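Local coordinates for protein cellulase (Bacillus sp. BG-CS10, PDB 5E09) that probably hydrolyses internal beta-1,4-glucosidic bonds of cellulose, using a family 5 catalytic barrel followed by two modules of carbohydrate-binding families, at residues E158-E161 against N162-A165; A173-H176 against I177-S181; E327-N330 against M331-A334; L393-A397 against D398-A402; A463-A466 against N467-A471. All coordinates share one frame; numbering follows the deposited sequence.

Contact 1. Residues E158-E161 against N162-A165; sequences EIQE and NHHA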
loop_
_atom_site.group_PDB
_atom_site.type_symbol
_atom_site.label_atom_id
_atom_site.label_comp_id
_atom_site.label_asym_id
_atom_site.label_seq_id
_atom_site.Cartn_x
_atom_site.Cartn_y
_atom_site.Cartn_z
ATOM N N GLU A 158 -5.479 -7.989 -21.910
ATOM C CA GLU A 158 -5.083 -8.557 -20.635
ATOM C C GLU A 158 -6.146 -9.506 -20.071
ATOM O O GLU A 158 -5.850 -10.336 -19.211
ATOM C CB GLU A 158 -4.784 -7.426 -19.652
ATOM C CG GLU A 158 -3.850 -7.813 -18.531
ATOM C CD GLU A 158 -3.670 -6.687 -17.553
ATOM O OE1 GLU A 158 -4.674 -6.015 -17.241
ATOM O OE2 GLU A 158 -2.529 -6.465 -17.100
ATOM N N ILE A 159 -7.381 -9.367 -20.555
ATOM C CA ILE A 159 -8.503 -10.211 -20.130
ATOM C C ILE A 159 -9.241 -10.804 -21.337
ATOM O O ILE A 159 -9.526 -10.094 -22.306
ATOM C CB ILE A 159 -9.531 -9.419 -19.273
ATOM C CG1 ILE A 159 -8.836 -8.577 -18.200
ATOM C CG2 ILE A 159 -10.543 -10.353 -18.653
ATOM C CD1 ILE A 159 -8.132 -9.367 -17.127
ATOM N N GLN A 160 -9.542 -12.101 -21.281
ATOM C CA GLN A 160 -10.363 -12.759 -22.304
ATOM C C GLN A 160 -11.144 -13.939 -21.703
ATOM O O GLN A 160 -11.025 -14.219 -20.510
ATOM C CB GLN A 160 -9.488 -13.209 -23.485
ATOM C CG GLN A 160 -8.113 -13.752 -23.094
ATOM C CD GLN A 160 -7.095 -13.681 -24.231
ATOM O OE1 GLN A 160 -6.902 -12.626 -24.839
ATOM N NE2 GLN A 160 -6.434 -14.800 -24.514
ATOM N N GLU A 161 -11.943 -14.620 -22.524
ATOM C CA GLU A 161 -12.894 -15.630 -22.038
ATOM C C GLU A 161 -12.237 -16.912 -21.513
ATOM O O GLU A 161 -12.608 -17.447 -20.441
ATOM C CB GLU A 161 -13.884 -15.991 -23.154
ATOM C CG GLU A 161 -14.833 -14.861 -23.555
ATOM C CD GLU A 161 -15.750 -15.233 -24.712
ATOM O OE1 GLU A 161 -15.530 -16.296 -25.334
ATOM O OE2 GLU A 161 -16.689 -14.456 -25.002
ATOM N N ASN A 162 -11.266 -17.416 -22.271
ATOM C CA ASN A 162 -10.576 -18.634 -21.870
ATOM C C ASN A 162 -9.824 -18.415 -20.562
ATOM O O ASN A 162 -9.556 -19.369 -19.833
ATOM C CB ASN A 162 -9.622 -19.132 -22.967
ATOM C CG ASN A 162 -8.730 -18.037 -23.528
ATOM O OD1 ASN A 162 -8.752 -16.894 -23.068
ATOM N ND2 ASN A 162 -7.922 -18.390 -24.519
ATOM N N HIS A 163 -9.497 -17.159 -20.264
ATOM C CA HIS A 163 -8.914 -16.818 -18.973
ATOM C C HIS A 163 -9.887 -17.160 -17.849
ATOM O O HIS A 163 -9.528 -17.865 -16.905
ATOM C CB HIS A 163 -8.538 -15.336 -18.916
ATOM C CG HIS A 163 -7.349 -14.981 -19.752
ATOM N ND1 HIS A 163 -6.779 -13.725 -19.737
ATOM C CD2 HIS A 163 -6.623 -15.715 -20.627
ATOM C CE1 HIS A 163 -5.750 -13.703 -20.566
ATOM N NE2 HIS A 163 -5.634 -14.896 -21.121
ATOM N N HIS A 164 -11.118 -16.662 -17.963
ATOM C CA HIS A 164 -12.163 -16.948 -16.981
ATOM C C HIS A 164 -12.333 -18.445 -16.808
ATOM O O HIS A 164 -12.455 -18.947 -15.679
ATOM C CB HIS A 164 -13.495 -16.324 -17.396
ATOM C CG HIS A 164 -13.431 -14.842 -17.597
ATOM N ND1 HIS A 164 -12.965 -13.982 -16.632
ATOM C CD2 HIS A 164 -13.807 -14.071 -18.648
ATOM C CE1 HIS A 164 -13.042 -12.736 -17.081
ATOM N NE2 HIS A 164 -13.548 -12.768 -18.298
ATOM N N ALA A 165 -12.330 -19.162 -17.930
ATOM C CA ALA A 165 -12.444 -20.616 -17.860
ATOM C C ALA A 165 -11.277 -21.228 -17.078
ATOM O O ALA A 165 -11.479 -22.109 -16.233
ATOM C CB ALA A 165 -12.520 -21.206 -19.248
#

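Contact 2. Residues A173-H176 against I177-S181; sequences AFYH and IVRES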
loop_
_atom_site.group_PDB
_atom_site.type_symbol
_atom_site.label_atom_id
_atom_site.label_comp_id
_atom_site.label_asym_id
_atom_site.label_seq_id
_atom_site.Cartn_x
_atom_site.Cartn_y
_atom_site.Cartn_z
ATOM N N ALA A 173 -10.649 -27.262 -9.294
ATOM C CA ALA A 173 -9.689 -28.327 -9.002
ATOM C C ALA A 173 -9.167 -28.230 -7.563
ATOM O O ALA A 173 -9.120 -29.221 -6.830
ATOM C CB ALA A 173 -8.528 -28.284 -9.997
ATOM N N PHE A 174 -8.766 -27.021 -7.182
ATOM C CA PHE A 174 -8.333 -26.709 -5.823
ATOM C C PHE A 174 -9.381 -27.156 -4.792
ATOM O O PHE A 174 -9.087 -27.938 -3.868
ATOM C CB PHE A 174 -8.052 -25.202 -5.740
ATOM C CG PHE A 174 -7.987 -24.651 -4.348
ATOM C CD1 PHE A 174 -6.934 -24.970 -3.504
ATOM C CD2 PHE A 174 -8.955 -23.766 -3.904
ATOM C CE1 PHE A 174 -6.862 -24.441 -2.223
ATOM C CE2 PHE A 174 -8.894 -23.225 -2.625
ATOM C CZ PHE A 174 -7.843 -23.566 -1.779
ATOM N N TYR A 175 -10.609 -26.678 -4.989
ATOM C CA TYR A 175 -11.736 -27.035 -4.138
ATOM C C TYR A 175 -11.836 -28.542 -3.940
ATOM O O TYR A 175 -11.871 -29.026 -2.807
ATOM C CB TYR A 175 -13.049 -26.510 -4.725
ATOM C CG TYR A 175 -14.265 -26.918 -3.921
ATOM C CD1 TYR A 175 -14.722 -26.128 -2.877
ATOM C CD2 TYR A 175 -14.953 -28.099 -4.200
ATOM C CE1 TYR A 175 -15.824 -26.495 -2.133
ATOM C CE2 TYR A 175 -16.055 -28.476 -3.455
ATOM C CZ TYR A 175 -16.487 -27.667 -2.425
ATOM O OH TYR A 175 -17.586 -28.028 -1.678
ATOM N N HIS A 176 -11.873 -29.282 -5.040
ATOM C CA HIS A 176 -12.099 -30.717 -4.942
ATOM C C HIS A 176 -10.918 -31.453 -4.324
ATOM O O HIS A 176 -11.122 -32.409 -3.592
ATOM C CB HIS A 176 -12.452 -31.295 -6.313
ATOM C CG HIS A 176 -13.848 -30.969 -6.745
ATOM N ND1 HIS A 176 -14.136 -30.363 -7.948
ATOM C CD2 HIS A 176 -15.035 -31.141 -6.115
ATOM C CE1 HIS A 176 -15.442 -30.182 -8.045
ATOM N NE2 HIS A 176 -16.010 -30.646 -6.947
ATOM N N ILE A 177 -9.693 -31.008 -4.587
ATOM C CA ILE A 177 -8.535 -31.606 -3.921
ATOM C C ILE A 177 -8.644 -31.461 -2.394
ATOM O O ILE A 177 -8.544 -32.447 -1.641
ATOM C CB ILE A 177 -7.220 -30.976 -4.403
ATOM C CG1 ILE A 177 -6.917 -31.410 -5.841
ATOM C CG2 ILE A 177 -6.063 -31.363 -3.474
ATOM C CD1 ILE A 177 -5.925 -30.506 -6.552
ATOM N N VAL A 178 -8.875 -30.232 -1.941
ATOM C CA VAL A 178 -8.976 -29.980 -0.509
ATOM C C VAL A 178 -10.150 -30.737 0.140
ATOM O O VAL A 178 -9.977 -31.388 1.170
ATOM C CB VAL A 178 -9.125 -28.476 -0.214
ATOM C CG1 VAL A 178 -9.337 -28.251 1.274
ATOM C CG2 VAL A 178 -7.909 -27.713 -0.710
ATOM N N ARG A 179 -11.331 -30.654 -0.468
ATOM C CA ARG A 179 -12.524 -31.297 0.076
ATOM C C ARG A 179 -12.438 -32.831 0.043
ATOM O O ARG A 179 -12.997 -33.507 0.905
ATOM C CB ARG A 179 -13.770 -30.823 -0.676
ATOM C CG ARG A 179 -14.119 -29.357 -0.440
ATOM C CD ARG A 179 -14.792 -29.162 0.914
ATOM N NE ARG A 179 -15.136 -27.766 1.181
ATOM C CZ ARG A 179 -14.412 -26.950 1.944
ATOM N NH1 ARG A 179 -13.300 -27.391 2.522
ATOM N NH2 ARG A 179 -14.800 -25.698 2.138
ATOM N N GLU A 180 -11.733 -33.382 -0.937
ATOM C CA GLU A 180 -11.538 -34.829 -0.985
ATOM C C GLU A 180 -10.473 -35.286 0.004
ATOM O O GLU A 180 -10.447 -36.452 0.392
ATOM C CB GLU A 180 -11.174 -35.284 -2.400
ATOM C CG GLU A 180 -12.361 -35.255 -3.354
ATOM C CD GLU A 180 -11.957 -35.358 -4.810
ATOM O OE1 GLU A 180 -10.750 -35.550 -5.091
ATOM O OE2 GLU A 180 -12.854 -35.233 -5.673
ATOM N N SER A 181 -9.599 -34.369 0.414
ATOM C CA SER A 181 -8.564 -34.706 1.395
ATOM C C SER A 181 -9.118 -35.204 2.741
ATOM O O SER A 181 -8.458 -35.967 3.445
ATOM C CB SER A 181 -7.659 -33.498 1.636
ATOM O OG SER A 181 -6.581 -33.847 2.484
#

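Contact 3. Residues E327-N330 against M331-A334; sequences EFHN and MLKA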
loop_
_atom_site.group_PDB
_atom_site.type_symbol
_atom_site.label_atom_id
_atom_site.label_comp_id
_atom_site.label_asym_id
_atom_site.label_seq_id
_atom_site.Cartn_x
_atom_site.Cartn_y
_atom_site.Cartn_z
ATOM N N GLU A 327 3.242 6.992 13.501
ATOM C CA GLU A 327 2.083 7.823 13.191
ATOM C C GLU A 327 1.116 7.066 12.273
ATOM O O GLU A 327 -0.100 7.022 12.509
ATOM C CB GLU A 327 2.555 9.132 12.542
ATOM C CG GLU A 327 1.484 10.181 12.291
ATOM C CD GLU A 327 2.072 11.474 11.741
ATOM O OE1 GLU A 327 1.627 12.560 12.157
ATOM O OE2 GLU A 327 2.988 11.406 10.893
ATOM N N PHE A 328 1.693 6.459 11.238
ATOM C CA PHE A 328 0.981 5.625 10.271
ATOM C C PHE A 328 0.202 4.494 10.950
ATOM O O PHE A 328 -1.028 4.378 10.793
ATOM C CB PHE A 328 2.000 5.070 9.255
ATOM C CG PHE A 328 1.428 4.108 8.252
ATOM C CD1 PHE A 328 0.237 4.375 7.600
ATOM C CD2 PHE A 328 2.111 2.949 7.933
ATOM C CE1 PHE A 328 -0.274 3.492 6.668
ATOM C CE2 PHE A 328 1.605 2.059 7.002
ATOM C CZ PHE A 328 0.410 2.334 6.367
ATOM N N HIS A 329 0.906 3.673 11.724
ATOM C CA HIS A 329 0.243 2.556 12.376
ATOM C C HIS A 329 -0.785 3.004 13.406
ATOM O O HIS A 329 -1.795 2.330 13.606
ATOM C CB HIS A 329 1.235 1.624 13.056
ATOM C CG HIS A 329 0.570 0.452 13.707
ATOM N ND1 HIS A 329 0.370 0.370 15.066
ATOM C CD2 HIS A 329 0.003 -0.655 13.170
ATOM C CE1 HIS A 329 -0.264 -0.758 15.347
ATOM N NE2 HIS A 329 -0.497 -1.395 14.214
ATOM N N ASN A 330 -0.527 4.124 14.075
ATOM C CA ASN A 330 -1.517 4.670 14.991
ATOM C C ASN A 330 -2.787 5.023 14.233
ATOM O O ASN A 330 -3.891 4.811 14.732
ATOM C CB ASN A 330 -0.981 5.901 15.730
ATOM C CG ASN A 330 -0.012 5.539 16.844
ATOM O OD1 ASN A 330 0.278 4.363 17.080
ATOM N ND2 ASN A 330 0.500 6.552 17.528
HETATM N N MSE A 331 -2.633 5.557 13.023
HETATM C CA MSE A 331 -3.803 5.886 12.214
HETATM C C MSE A 331 -4.572 4.622 11.809
HETATM O O MSE A 331 -5.809 4.607 11.837
HETATM C CB MSE A 331 -3.403 6.689 10.971
HETATM C CG MSE A 331 -4.590 7.086 10.098
HETATM SE SE MSE A 331 -5.991 8.045 11.090
HETATM C CE MSE A 331 -5.568 9.862 10.517
ATOM N N LEU A 332 -3.846 3.565 11.443
ATOM C CA LEU A 332 -4.501 2.289 11.134
ATOM C C LEU A 332 -5.275 1.751 12.344
ATOM O O LEU A 332 -6.460 1.401 12.249
ATOM C CB LEU A 332 -3.476 1.244 10.680
ATOM C CG LEU A 332 -2.587 1.534 9.470
ATOM C CD1 LEU A 332 -1.680 0.340 9.212
ATOM C CD2 LEU A 332 -3.407 1.883 8.222
ATOM N N LYS A 333 -4.581 1.691 13.478
ATOM C CA LYS A 333 -5.119 1.179 14.733
ATOM C C LYS A 333 -6.377 1.930 15.131
ATOM O O LYS A 333 -7.390 1.323 15.490
ATOM C CB LYS A 333 -4.063 1.289 15.834
ATOM C CG LYS A 333 -4.324 0.443 17.066
ATOM C CD LYS A 333 -3.104 0.462 17.980
ATOM C CE LYS A 333 -3.149 -0.653 19.011
ATOM N NZ LYS A 333 -1.798 -0.924 19.587
ATOM N N ALA A 334 -6.309 3.255 15.056
ATOM C CA ALA A 334 -7.466 4.097 15.332
ATOM C C ALA A 334 -8.607 3.780 14.370
ATOM O O ALA A 334 -9.771 3.691 14.772
ATOM C CB ALA A 334 -7.088 5.573 15.241
#

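Contact 4. Residues L393-A397 against D398-A402; sequences LTMKA and DALTA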
loop_
_atom_site.group_PDB
_atom_site.type_symbol
_atom_site.label_atom_id
_atom_site.label_comp_id
_atom_site.label_asym_id
_atom_site.label_seq_id
_atom_site.Cartn_x
_atom_site.Cartn_y
_atom_site.Cartn_z
ATOM N N LEU A 393 -9.347 25.853 12.562
ATOM C CA LEU A 393 -8.390 26.068 13.638
ATOM C C LEU A 393 -7.466 27.250 13.355
ATOM O O LEU A 393 -6.828 27.305 12.320
ATOM C CB LEU A 393 -7.557 24.803 13.847
ATOM C CG LEU A 393 -6.400 24.888 14.840
ATOM C CD1 LEU A 393 -6.930 25.085 16.260
ATOM C CD2 LEU A 393 -5.520 23.647 14.751
ATOM N N THR A 394 -7.368 28.190 14.282
ATOM C CA THR A 394 -6.414 29.275 14.127
ATOM C C THR A 394 -5.255 29.165 15.118
ATOM O O THR A 394 -5.470 29.105 16.336
ATOM C CB THR A 394 -7.091 30.643 14.303
ATOM O OG1 THR A 394 -8.158 30.776 13.354
ATOM C CG2 THR A 394 -6.081 31.766 14.094
HETATM N N MSE A 395 -4.032 29.122 14.583
HETATM C CA MSE A 395 -2.826 29.288 15.394
HETATM C C MSE A 395 -2.522 30.773 15.538
HETATM O O MSE A 395 -2.378 31.490 14.538
HETATM C CB MSE A 395 -1.618 28.569 14.777
HETATM C CG MSE A 395 -1.767 27.067 14.672
HETATM SE SE MSE A 395 -2.246 26.229 16.367
HETATM C CE MSE A 395 -0.827 26.982 17.473
ATOM N N LYS A 396 -2.421 31.229 16.781
ATOM C CA LYS A 396 -2.162 32.634 17.048
ATOM C C LYS A 396 -0.697 32.965 16.789
ATOM O O LYS A 396 0.186 32.134 17.010
ATOM C CB LYS A 396 -2.548 32.991 18.487
ATOM C CG LYS A 396 -3.980 32.614 18.867
ATOM C CD LYS A 396 -5.008 33.421 18.096
ATOM C CE LYS A 396 -4.833 34.912 18.339
ATOM N NZ LYS A 396 -5.900 35.735 17.702
ATOM N N ALA A 397 -0.453 34.190 16.331
ATOM C CA ALA A 397 0.878 34.639 15.928
ATOM C C ALA A 397 1.921 34.543 17.042
ATOM O O ALA A 397 3.092 34.273 16.781
ATOM C CB ALA A 397 0.801 36.067 15.415
ATOM N N ASP A 398 1.504 34.773 18.281
ATOM C CA ASP A 398 2.435 34.723 19.405
ATOM C C ASP A 398 2.865 33.292 19.726
ATOM O O ASP A 398 4.018 33.055 20.086
ATOM C CB ASP A 398 1.817 35.376 20.638
ATOM C CG ASP A 398 1.544 36.851 20.434
ATOM O OD1 ASP A 398 2.304 37.494 19.678
ATOM O OD2 ASP A 398 0.569 37.364 21.025
ATOM N N ALA A 399 1.944 32.341 19.599
ATOM C CA ALA A 399 2.281 30.934 19.797
ATOM C C ALA A 399 3.283 30.464 18.734
ATOM O O ALA A 399 4.293 29.828 19.046
ATOM C CB ALA A 399 1.030 30.080 19.769
ATOM N N LEU A 400 2.996 30.792 17.478
ATOM C CA LEU A 400 3.895 30.458 16.384
ATOM C C LEU A 400 5.263 31.089 16.620
ATOM O O LEU A 400 6.288 30.424 16.487
ATOM C CB LEU A 400 3.308 30.913 15.046
ATOM C CG LEU A 400 2.000 30.211 14.667
ATOM C CD1 LEU A 400 1.333 30.875 13.475
ATOM C CD2 LEU A 400 2.249 28.741 14.386
ATOM N N THR A 401 5.275 32.362 17.004
ATOM C CA THR A 401 6.526 33.048 17.307
ATOM C C THR A 401 7.313 32.311 18.389
ATOM O O THR A 401 8.499 32.026 18.222
ATOM C CB THR A 401 6.279 34.499 17.759
ATOM O OG1 THR A 401 5.726 35.242 16.670
ATOM C CG2 THR A 401 7.583 35.165 18.199
ATOM N N ALA A 402 6.642 31.992 19.488
ATOM C CA ALA A 402 7.284 31.329 20.616
ATOM C C ALA A 402 7.851 29.964 20.223
ATOM O O ALA A 402 8.929 29.577 20.682
ATOM C CB ALA A 402 6.294 31.183 21.775
#

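Contact 5. Residues A463-A466 against N467-A471; sequences AVYA and NGEFA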
loop_
_atom_site.group_PDB
_atom_site.type_symbol
_atom_site.label_atom_id
_atom_site.label_comp_id
_atom_site.label_asym_id
_atom_site.label_seq_id
_atom_site.Cartn_x
_atom_site.Cartn_y
_atom_site.Cartn_z
ATOM N N ALA A 463 7.482 18.286 -16.588
ATOM C CA ALA A 463 8.508 18.313 -17.618
ATOM C C ALA A 463 7.872 18.558 -18.976
ATOM O O ALA A 463 7.095 17.735 -19.450
ATOM C CB ALA A 463 9.287 17.015 -17.625
ATOM N N VAL A 464 8.181 19.691 -19.598
ATOM C CA VAL A 464 7.685 19.952 -20.952
ATOM C C VAL A 464 8.832 20.385 -21.842
ATOM O O VAL A 464 9.799 20.948 -21.364
ATOM C CB VAL A 464 6.593 21.038 -20.985
ATOM C CG1 VAL A 464 5.354 20.585 -20.221
ATOM C CG2 VAL A 464 7.125 22.348 -20.430
ATOM N N TYR A 465 8.741 20.119 -23.136
ATOM C CA TYR A 465 9.773 20.602 -24.043
ATOM C C TYR A 465 9.622 22.099 -24.239
ATOM O O TYR A 465 8.592 22.675 -23.881
ATOM C CB TYR A 465 9.712 19.880 -25.384
ATOM C CG TYR A 465 10.139 18.440 -25.296
ATOM C CD1 TYR A 465 11.456 18.102 -25.004
ATOM C CD2 TYR A 465 9.229 17.417 -25.497
ATOM C CE1 TYR A 465 11.849 16.781 -24.919
ATOM C CE2 TYR A 465 9.611 16.099 -25.417
ATOM C CZ TYR A 465 10.917 15.787 -25.132
ATOM O OH TYR A 465 11.287 14.468 -25.056
ATOM N N ALA A 466 10.652 22.721 -24.805
ATOM C CA ALA A 466 10.661 24.165 -25.016
ATOM C C ALA A 466 9.464 24.621 -25.849
ATOM O O ALA A 466 9.034 25.769 -25.742
ATOM C CB ALA A 466 11.965 24.597 -25.676
ATOM N N ASN A 467 8.922 23.719 -26.664
ATOM C CA ASN A 467 7.757 24.040 -27.479
ATOM C C ASN A 467 6.428 23.846 -26.738
ATOM O O ASN A 467 5.365 24.154 -27.276
ATOM C CB ASN A 467 7.759 23.211 -28.772
ATOM C CG ASN A 467 7.618 21.719 -28.521
ATOM O OD1 ASN A 467 7.505 21.269 -27.382
ATOM N ND2 ASN A 467 7.614 20.941 -29.599
ATOM N N GLY A 468 6.490 23.334 -25.509
ATOM C CA GLY A 468 5.296 23.156 -24.692
ATOM C C GLY A 468 4.746 21.739 -24.668
ATOM O O GLY A 468 3.784 21.447 -23.964
ATOM N N GLU A 469 5.363 20.854 -25.439
ATOM C CA GLU A 469 4.952 19.457 -25.520
ATOM C C GLU A 469 5.460 18.641 -24.317
ATOM O O GLU A 469 6.570 18.866 -23.831
ATOM C CB GLU A 469 5.455 18.872 -26.842
ATOM C CG GLU A 469 5.342 17.374 -27.013
ATOM C CD GLU A 469 5.842 16.930 -28.381
ATOM O OE1 GLU A 469 5.995 17.801 -29.271
ATOM O OE2 GLU A 469 6.091 15.718 -28.567
ATOM N N PHE A 470 4.652 17.696 -23.838
ATOM C CA PHE A 470 4.999 16.929 -22.638
ATOM C C PHE A 470 6.223 16.043 -22.855
ATOM O O PHE A 470 6.264 15.249 -23.795
ATOM C CB PHE A 470 3.822 16.062 -22.187
ATOM C CG PHE A 470 2.587 16.843 -21.830
ATOM C CD1 PHE A 470 2.662 18.190 -21.527
ATOM C CD2 PHE A 470 1.348 16.222 -21.794
ATOM C CE1 PHE A 470 1.523 18.907 -21.199
ATOM C CE2 PHE A 470 0.205 16.931 -21.466
ATOM C CZ PHE A 470 0.294 18.275 -21.168
ATOM N N ALA A 471 7.213 16.177 -21.978
ATOM C CA ALA A 471 8.449 15.406 -22.090
ATOM C C ALA A 471 8.480 14.233 -21.115
ATOM O O ALA A 471 7.829 14.272 -20.074
ATOM C CB ALA A 471 9.659 16.313 -21.854
#

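Contact 1. Residues E158-E161 against N162-A165
With CG set between its own backbone N and carbonyl carbon (chi1 38°), Gln160 folds forward over the first turn of the helix, where His163, whose CG is anti to its carbonyl carbon (chi1 -72°), lays its imidazole flat beneath it. Gln160 CG sits 3.3 Å from the centroid of the His163 ring and almost exactly on the ring normal, a CH-pi contact over the middle of one face. Beyond CG the amide runs out toward the NE2 side of the ring, the two planes 32° apart. Its NE2 makes a weak hydrogen bond of 3.4 Å to Asn162 OD1, while OE1 accepts from the backbone N of Trp156. The ring in turn is fixed by His163 NE2, which is hydrogen-bonded to Thr153 O.

Gln160 is the N-cap residue. Its carbonyl O receives a weak bond from His163 N and also lies over one face of the His164 ring, 3.3 Å above the plane and displaced to the rim. Ile159 meets the same imidazole through its branch methyl, CG2 standing 3.8 Å from His164 CE1. The first regular turn closes with Ala165 N donating to Glu161 O at 3.1 Å.

This cap begins helix 161-181, which follows barrel strand 142-145. Ile159 packs on Leu195 and Glu196 in the loop after strand 190-193, and His164 lies against Asp202, Leu203 and Arg206 of helix 201-214.

Contact 2. Residues A173-H176 against I177-S181
Tyr175 and Arg179, one helical turn apart, share a single acidic partner: Arg179 NE forms a salt bridge with Asp216 OD2, and Tyr175 OH is hydrogen-bonded to that same oxygen. Both belong to the last turns of helix 161-181, the alpha-helix joining barrel strands 142-145 and 190-193 in a beta-alpha-beta crossover of the TIM-barrel. Arg179 NH2 adds a bond to Arg188 O, so the guanidinium is held from more than one direction.

Four successive i to i+4 backbone bonds run beneath these side chains. Val178 N to Phe174 O, at 3.0 Å, is nearly straight at 177°, whereas Glu180 N to His176 O bends to 148°.

CG of Arg179, anti to the carbonyl carbon (chi1 -68°), comes over one face of the Tyr175 ring, 3.6 Å from the centroid, in a CH-pi contact; the bend at chi2 then carries NE to the CE1 side of the ring, and the guanidinium plane stands steeply to it. With Tyr175 reduced to an alanine, Arg179 would probably lose the face that supports its aliphatic part, and Asp216 its hydroxyl partner.

On the buried side Phe174 and Val178 run side by side and pack with Phe144 of strand 142-145, while Trp128 of helix 117-134 meets Phe174 edge-to-face. Within this pair the valine methyl CG2 reaches Phe174 CE1 at 3.8 Å and lies 3.4 Å from Phe174 O.

Contact 3. Residues E327-N330 against M331-A334
Phe328 and Leu332 meet one turn apart on the buried side of the helix, the leucine branching around the rim of the ring. Leu332 CD2 lies 3.8 Å from Phe328 CE1, while the second methyl, CD1, sits over one face, 4.1 Å above the ring plane and away from its centre. Phe328 has CG anti to its backbone N (chi1 176°), which swings the ring forward along the helix to meet Leu332. Next to this pair, His329 and Lys333 touch more lightly through His329 CE1 and Lys333 CD, 4.1 Å apart.

Regular alpha-helical bonding spaces these residues: Leu332 N donates to Phe328 O at 3.0 Å, and Lys333 N to His329 O at 2.9 Å. The segments belong to helix 326-337, which comes after barrel strand 306-311, the eighth and last of the TIM-barrel, and two short strands.

A second shell surrounds them. Phe293 of helix 286-302 meets Phe328 edge-to-face and also touches Leu332, which rests on Ile297 as well; Trp323 stacks on the His329 ring. Asp325 OD1 accepts from Phe328 N, and Gln286 NE2 holds the Glu327 carboxylate through OE2. Selenomethionine Met331, its chain bent at chi2 and chi3, is wedged among Leu290 and Glu294 of helix 286-302 and Trp425, the last on strand 425-432 of the mixed sheet beyond the barrel.

Contact 4. Residues L393-A397 against D398-A402
Lys396, at the N-cap, and Leu400 mark where the chain leaves strand 392-395 and winds into helix 397-403, with Leu400 N donating an almost straight bond (173°) of 3.1 Å to Lys396 O. One residue on, Ala397 O takes two donors, Thr401 N at 2.9 Å and Thr401 OG1 at 2.8 Å, which approach from opposite faces of its carbonyl plane. The hydroxyl reaches back because OG1 lies anti to the carbonyl carbon of Thr401 (chi1 -65°).

On the buried side selenomethionine Met395 faces the helix. Its CB lies 3.9 Å from Leu400 CD2, and the chain, bent at chi2 and chi3, carries the terminal CE to 4.3 Å from Ala399 CB. Ile361, Leu373 and Tyr386 continue this apolar layer of the X2 module, an E-set domain.

Lys396 NZ forms salt bridges with Glu387 and Asp358, and Asp358 also accepts from Ala397 N. The carboxylate of Asp358, at the N-terminal end of the helix, is probably favoured by the helix dipole, while the lysine beside it offsets its charge. Thr401 spends its hydroxyl proton on the backbone, a second tie beside its own N-H at the helix start.

Contact 5. Residues A463-A466 against N467-A471
Tyr465 and Ala471 form the apolar centre: the alanine methyl CB stands over the middle of one ring face, 3.6 Å from the centroid, in a CH-pi contact 13° off the ring normal. Ala463 CB extends this patch, 4.3 Å from Ala471 CB. A separate apolar touch has Val464 CG1 at the edge of the Phe470 ring, 3.8 Å from CD1.

The backbone that aligns these residues is a tight hairpin-like reversal, a type I beta turn from Tyr465 to Gly468 followed by a G1 bulge. Tyr465 N donates to Glu469 O at 2.6 Å, and Gly468 N closes the turn on Tyr465 O. Ala471 N to Ala463 O lies beyond the Val464-Phe470 bridge, a non-hydrogen-bonded pair. With phi at 100°, Gly468 takes a conformation in which any CB would collide with the carbonyl O of Asn467. Asn467 makes an Asx turn, its OD1 accepting from Glu469 N at 2.9 Å.

Arg506 completes the polar edge: it makes a cation-pi contact with Tyr465, its backbone N bonds to Tyr465 OH, and its guanidinium forms a salt bridge with Glu469. A leucine in place of Tyr465 would probably leave Arg506 without its ring and hydroxyl partners and strip Ala471 of the flat surface it rests on.

The turn follows the end of strand 458-465 in the antiparallel sheet of the C-terminal module, between strand 509-516, where Val464 pairs with His511, and strand 479-480, whose Lys480 NZ binds Ala471 O.

Overall arrangement
Followed from the N terminus, the five contacts come strictly in series; none nests within or crosses another, and each closes only a turn or a cap. Contacts 1 and 2 lie on one helix, 161-181, the first at its start and the second near its end, their centres about 23 Å apart, in the catalytic barrel. Contact 3 sits on helix 326-337, after the last barrel strand, and its selenomethionine faces strand 425-432, so barrel and X2 module meet there. Contact 4 turns a strand into a helix within that module, its centre about 27 Å from that of contact 3. Contact 5 reverses the chain in the C-terminal module, about 40 Å from contact 1, centre to centre.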